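Local coordinates for protein putative adhesin (PDB 3PET) that is a putative lipoprotein adhesin with a right-handed beta-helix fold, and probably takes part in cell adhesion at the bacterial surface, at residues A[16-28]-A[56-69]. Residues are numbered along the deposited sequence; the frame is centred on the assembly and turned at random. Where two conformers were deposited one is given.
Sequences YKVKEFNKIDAGT and IQVAVKDNTLFLSI
F21 lays its ring flat over L65: CB of L65 sits above the ring centre, 3.8 Å from the centroid and 12° off the normal, a CH-pi contact. The F21 torsion (chi1 56°) holds CG between backbone N and carbonyl carbon, and the ring reaches L65 from there. V18 touches the ring rim with CG2, while its CB meets CG2 of V60 at 3.7 Å. Nearer the start of strand 56-61, V58 sets CG2 over one face of the Y16 ring, off toward the rim.

On the sheet face bearing T64 and F66, D25 crosses the F66 ring at a slant, its CB and CG touching CD1 and CE1, CB 3.6 Å from CD1, its carboxylate turned 39° from the ring plane; OD2 goes on to a salt bridge with K96. K23 bends at chi3 and chi4, bringing NZ back to OD1 of N22 at 3.2 Å.

Between these faces, strands 23-26 and 64-69 pair in parallel, with bonds such as D25 N to L65 O at 2.8 Å. Strand 92-95 continues this ladder beyond 23-26, as coils stack in a beta-helix. The chemistry is divided: I24, L65 and L67 face an apolar interior, whereas D25 and K23 keep their charges on the other face.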
loop_
_atom_site.group_PDB
_atom_site.type_symbol
_atom_site.label_atom_id
_atom_site.label_comp_id
_atom_site.label_asym_id
_atom_site.label_seq_id
_atom_site.Cartn_x
_atom_site.Cartn_y
_atom_site.Cartn_z
ATOM N N TYR A 16 -30.354 9.358 -9.288
ATOM C CA TYR A 16 -30.738 8.002 -9.673
ATOM C C TYR A 16 -31.670 7.450 -8.606
ATOM O O TYR A 16 -31.270 7.250 -7.439
ATOM C CB TYR A 16 -29.505 7.082 -9.852
ATOM C CG TYR A 16 -28.379 7.651 -10.697
ATOM C CD1 TYR A 16 -27.524 8.627 -10.192
ATOM C CD2 TYR A 16 -28.119 7.159 -11.974
ATOM C CE1 TYR A 16 -26.483 9.150 -10.957
ATOM C CE2 TYR A 16 -27.068 7.669 -12.750
ATOM C CZ TYR A 16 -26.231 8.643 -12.221
ATOM O OH TYR A 16 -25.182 9.173 -12.951
ATOM N N LYS A 17 -32.917 7.220 -8.987
ATOM C CA LYS A 17 -33.915 6.672 -8.070
ATOM C C LYS A 17 -33.726 5.162 -8.060
ATOM O O LYS A 17 -34.364 4.436 -8.819
ATOM C CB LYS A 17 -35.337 7.090 -8.482
ATOM N N VAL A 18 -32.763 4.712 -7.271
ATOM C CA VAL A 18 -32.384 3.304 -7.167
ATOM C C VAL A 18 -33.270 2.582 -6.140
ATOM O O VAL A 18 -33.839 3.216 -5.246
ATOM C CB VAL A 18 -30.875 3.189 -6.800
ATOM C CG1 VAL A 18 -29.997 3.722 -7.920
ATOM C CG2 VAL A 18 -30.546 3.906 -5.489
ATOM N N LYS A 19 -33.350 1.254 -6.264
ATOM C CA LYS A 19 -34.018 0.372 -5.311
ATOM C C LYS A 19 -33.233 0.406 -3.999
ATOM O O LYS A 19 -32.044 0.738 -4.022
ATOM C CB LYS A 19 -34.045 -1.071 -5.850
ATOM C CG LYS A 19 -35.108 -1.350 -6.891
ATOM C CD LYS A 19 -35.319 -2.852 -6.998
ATOM C CE LYS A 19 -35.946 -3.261 -8.296
ATOM N NZ LYS A 19 -35.730 -4.705 -8.545
ATOM N N GLU A 20 -33.856 0.027 -2.876
ATOM C CA GLU A 20 -33.122 0.033 -1.612
ATOM C C GLU A 20 -32.016 -1.046 -1.626
ATOM O O GLU A 20 -32.170 -2.110 -2.223
ATOM C CB GLU A 20 -34.049 -0.118 -0.408
ATOM C CG GLU A 20 -33.303 0.074 0.912
ATOM C CD GLU A 20 -34.157 0.066 2.161
ATOM O OE1 GLU A 20 -35.385 0.261 2.044
ATOM O OE2 GLU A 20 -33.593 -0.106 3.264
ATOM N N PHE A 21 -30.879 -0.707 -1.019
ATOM C CA PHE A 21 -29.689 -1.542 -0.905
ATOM C C PHE A 21 -29.129 -1.383 0.499
ATOM O O PHE A 21 -29.416 -0.374 1.162
ATOM C CB PHE A 21 -28.631 -1.128 -1.978
ATOM C CG PHE A 21 -28.243 0.332 -1.906
ATOM C CD1 PHE A 21 -27.284 0.768 -0.998
ATOM C CD2 PHE A 21 -28.905 1.283 -2.681
ATOM C CE1 PHE A 21 -26.984 2.129 -0.878
ATOM C CE2 PHE A 21 -28.599 2.642 -2.560
ATOM C CZ PHE A 21 -27.647 3.052 -1.662
ATOM N N ASN A 22 -28.300 -2.336 0.929
ATOM C CA ASN A 22 -27.623 -2.253 2.230
ATOM C C ASN A 22 -26.116 -2.502 2.043
ATOM O O ASN A 22 -25.380 -2.647 3.019
ATOM C CB ASN A 22 -28.245 -3.222 3.252
ATOM C CG ASN A 22 -28.109 -4.688 2.928
ATOM O OD1 ASN A 22 -27.780 -5.110 1.811
ATOM N ND2 ASN A 22 -28.385 -5.514 3.891
ATOM N N LYS A 23 -25.666 -2.542 0.776
ATOM C CA LYS A 23 -24.267 -2.750 0.415
ATOM C C LYS A 23 -23.899 -1.873 -0.763
ATOM O O LYS A 23 -24.734 -1.601 -1.623
ATOM C CB LYS A 23 -23.957 -4.230 0.084
ATOM C CG LYS A 23 -24.074 -5.191 1.263
ATOM C CD LYS A 23 -23.793 -6.650 0.869
ATOM C CE LYS A 23 -24.883 -7.402 0.075
ATOM N NZ LYS A 23 -26.148 -7.646 0.850
ATOM N N ILE A 24 -22.634 -1.427 -0.787
ATOM C CA ILE A 24 -22.085 -0.587 -1.845
ATOM C C ILE A 24 -20.872 -1.289 -2.421
ATOM O O ILE A 24 -19.997 -1.733 -1.664
ATOM C CB ILE A 24 -21.726 0.847 -1.341
ATOM C CG1 ILE A 24 -22.974 1.602 -0.785
ATOM C CG2 ILE A 24 -21.004 1.686 -2.467
ATOM C CD1 ILE A 24 -22.603 2.697 0.252
ATOM N N ASP A 25 -20.806 -1.360 -3.767
ATOM C CA ASP A 25 -19.675 -1.917 -4.503
ATOM C C ASP A 25 -19.315 -0.902 -5.567
ATOM O O ASP A 25 -20.068 -0.725 -6.528
ATOM C CB ASP A 25 -20.020 -3.301 -5.071
ATOM C CG ASP A 25 -18.856 -4.025 -5.719
ATOM O OD1 ASP A 25 -18.254 -3.466 -6.656
ATOM O OD2 ASP A 25 -18.608 -5.178 -5.354
ATOM N N ALA A 26 -18.183 -0.187 -5.380
ATOM C CA ALA A 26 -17.842 0.907 -6.281
ATOM C C ALA A 26 -16.443 0.768 -6.913
ATOM O O ALA A 26 -15.451 0.543 -6.202
ATOM C CB ALA A 26 -17.954 2.230 -5.530
ATOM N N GLY A 27 -16.406 0.931 -8.240
ATOM C CA GLY A 27 -15.192 0.882 -9.055
ATOM C C GLY A 27 -15.056 2.165 -9.853
ATOM O O GLY A 27 -14.633 2.171 -11.003
ATOM N N THR A 28 -15.432 3.268 -9.231
ATOM C CA THR A 28 -15.442 4.577 -9.861
ATOM C C THR A 28 -14.261 5.422 -9.448
ATOM O O THR A 28 -13.470 5.039 -8.572
ATOM C CB THR A 28 -16.755 5.293 -9.449
ATOM O OG1 THR A 28 -16.883 5.176 -8.039
ATOM C CG2 THR A 28 -17.974 4.712 -10.130
ATOM N N ILE A 56 -20.489 6.956 -15.536
ATOM C CA ILE A 56 -20.752 6.052 -14.413
ATOM C C ILE A 56 -21.989 5.188 -14.668
ATOM O O ILE A 56 -23.082 5.704 -14.893
ATOM C CB ILE A 56 -20.852 6.825 -13.074
ATOM C CG1 ILE A 56 -19.521 7.633 -12.819
ATOM C CG2 ILE A 56 -21.183 5.832 -11.900
ATOM C CD1 ILE A 56 -19.486 8.481 -11.601
ATOM N N GLN A 57 -21.816 3.872 -14.612
ATOM C CA GLN A 57 -22.957 2.965 -14.774
ATOM C C GLN A 57 -23.439 2.601 -13.371
ATOM O O GLN A 57 -22.637 2.363 -12.460
ATOM C CB GLN A 57 -22.585 1.719 -15.600
ATOM C CG GLN A 57 -22.121 2.032 -17.023
ATOM C CD GLN A 57 -20.613 2.051 -17.136
ATOM O OE1 GLN A 57 -19.906 1.266 -16.488
ATOM N NE2 GLN A 57 -20.098 2.960 -17.937
ATOM N N VAL A 58 -24.749 2.592 -13.208
ATOM C CA VAL A 58 -25.401 2.401 -11.914
ATOM C C VAL A 58 -26.380 1.233 -11.981
ATOM O O VAL A 58 -27.155 1.159 -12.918
ATOM C CB VAL A 58 -26.137 3.731 -11.552
ATOM C CG1 VAL A 58 -27.024 3.571 -10.304
ATOM C CG2 VAL A 58 -25.143 4.890 -11.369
ATOM N N ALA A 59 -26.385 0.359 -10.967
ATOM C CA ALA A 59 -27.335 -0.760 -10.876
ATOM C C ALA A 59 -27.459 -1.247 -9.460
ATOM O O ALA A 59 -26.476 -1.276 -8.727
ATOM C CB ALA A 59 -26.893 -1.931 -11.768
ATOM N N VAL A 60 -28.663 -1.661 -9.077
ATOM C CA VAL A 60 -28.883 -2.308 -7.786
ATOM C C VAL A 60 -29.225 -3.760 -8.110
ATOM O O VAL A 60 -30.134 -4.035 -8.887
ATOM C CB VAL A 60 -29.932 -1.626 -6.856
ATOM C CG1 VAL A 60 -30.179 -2.477 -5.604
ATOM C CG2 VAL A 60 -29.477 -0.218 -6.462
ATOM N N LYS A 61 -28.473 -4.671 -7.540
ATOM C CA LYS A 61 -28.622 -6.114 -7.737
ATOM C C LYS A 61 -28.252 -6.806 -6.427
ATOM O O LYS A 61 -27.233 -6.440 -5.839
ATOM C CB LYS A 61 -27.702 -6.523 -8.899
ATOM C CG LYS A 61 -27.487 -7.999 -9.156
ATOM C CD LYS A 61 -27.196 -8.257 -10.652
ATOM C CE LYS A 61 -26.206 -7.293 -11.287
ATOM N NZ LYS A 61 -26.013 -7.560 -12.738
ATOM N N ASP A 62 -29.049 -7.811 -5.989
ATOM C CA ASP A 62 -28.878 -8.577 -4.742
ATOM C C ASP A 62 -28.538 -7.644 -3.554
ATOM O O ASP A 62 -27.534 -7.829 -2.847
ATOM C CB ASP A 62 -27.882 -9.767 -4.868
ATOM C CG ASP A 62 -26.555 -9.517 -5.556
ATOM O OD1 ASP A 62 -25.717 -8.795 -4.982
ATOM O OD2 ASP A 62 -26.314 -10.130 -6.622
ATOM N N ASN A 63 -29.411 -6.628 -3.344
ATOM C CA ASN A 63 -29.347 -5.624 -2.273
ATOM C C ASN A 63 -28.017 -4.827 -2.270
ATOM O O ASN A 63 -27.660 -4.217 -1.263
ATOM C CB ASN A 63 -29.617 -6.285 -0.899
ATOM C CG ASN A 63 -31.042 -6.821 -0.781
ATOM O OD1 ASN A 63 -31.989 -6.279 -1.341
ATOM N ND2 ASN A 63 -31.234 -7.903 -0.065
ATOM N N THR A 64 -27.343 -4.768 -3.421
ATOM C CA THR A 64 -26.064 -4.067 -3.554
ATOM C C THR A 64 -26.136 -3.004 -4.618
ATOM O O THR A 64 -26.578 -3.265 -5.732
ATOM C CB THR A 64 -24.928 -5.062 -3.884
ATOM O OG1 THR A 64 -24.973 -6.158 -2.980
ATOM C CG2 THR A 64 -23.539 -4.420 -3.870
ATOM N N LEU A 65 -25.663 -1.808 -4.277
ATOM C CA LEU A 65 -25.519 -0.727 -5.230
ATOM C C LEU A 65 -24.170 -0.908 -5.912
ATOM O O LEU A 65 -23.130 -0.851 -5.238
ATOM C CB LEU A 65 -25.605 0.647 -4.528
ATOM C CG LEU A 65 -25.299 1.869 -5.401
ATOM C CD1 LEU A 65 -26.373 2.061 -6.496
ATOM C CD2 LEU A 65 -25.194 3.120 -4.546
ATOM N N PHE A 66 -24.182 -1.129 -7.243
ATOM C CA PHE A 66 -22.962 -1.269 -8.034
ATOM C C PHE A 66 -22.726 -0.013 -8.833
ATOM O O PHE A 66 -23.590 0.394 -9.597
ATOM C CB PHE A 66 -23.043 -2.491 -8.979
ATOM C CG PHE A 66 -22.998 -3.834 -8.289
ATOM C CD1 PHE A 66 -21.787 -4.455 -8.019
ATOM C CD2 PHE A 66 -24.164 -4.499 -7.962
ATOM C CE1 PHE A 66 -21.753 -5.712 -7.393
ATOM C CE2 PHE A 66 -24.128 -5.760 -7.377
ATOM C CZ PHE A 66 -22.928 -6.352 -7.080
ATOM N N LEU A 67 -21.555 0.589 -8.675
ATOM C CA LEU A 67 -21.138 1.767 -9.430
ATOM C C LEU A 67 -19.912 1.370 -10.244
ATOM O O LEU A 67 -18.944 0.893 -9.682
ATOM C CB LEU A 67 -20.830 2.949 -8.488
ATOM C CG LEU A 67 -21.910 3.350 -7.473
ATOM C CD1 LEU A 67 -21.378 4.399 -6.511
ATOM C CD2 LEU A 67 -23.189 3.869 -8.180
ATOM N N SER A 68 -19.983 1.481 -11.564
ATOM C CA SER A 68 -18.874 1.084 -12.418
ATOM C C SER A 68 -18.625 2.113 -13.505
ATOM O O SER A 68 -19.394 3.064 -13.654
ATOM C CB SER A 68 -19.151 -0.279 -13.037
ATOM O OG SER A 68 -20.353 -0.236 -13.781
ATOM N N ILE A 69 -17.511 1.942 -14.246
ATOM C CA ILE A 69 -17.113 2.817 -15.354
ATOM C C ILE A 69 -16.619 1.974 -16.509
ATOM O O ILE A 69 -16.259 0.807 -16.320
ATOM C CB ILE A 69 -16.032 3.877 -14.934
ATOM C CG1 ILE A 69 -14.708 3.215 -14.484
ATOM C CG2 ILE A 69 -16.563 4.833 -13.860
ATOM C CD1 ILE A 69 -13.481 4.080 -14.621
HETATM O O HOH W 1 -32.975 -4.447 -3.356
HETATM O O HOH W 2 -18.729 -1.855 -9.104
HETATM O O HOH W 3 -15.539 -0.016 -12.781
#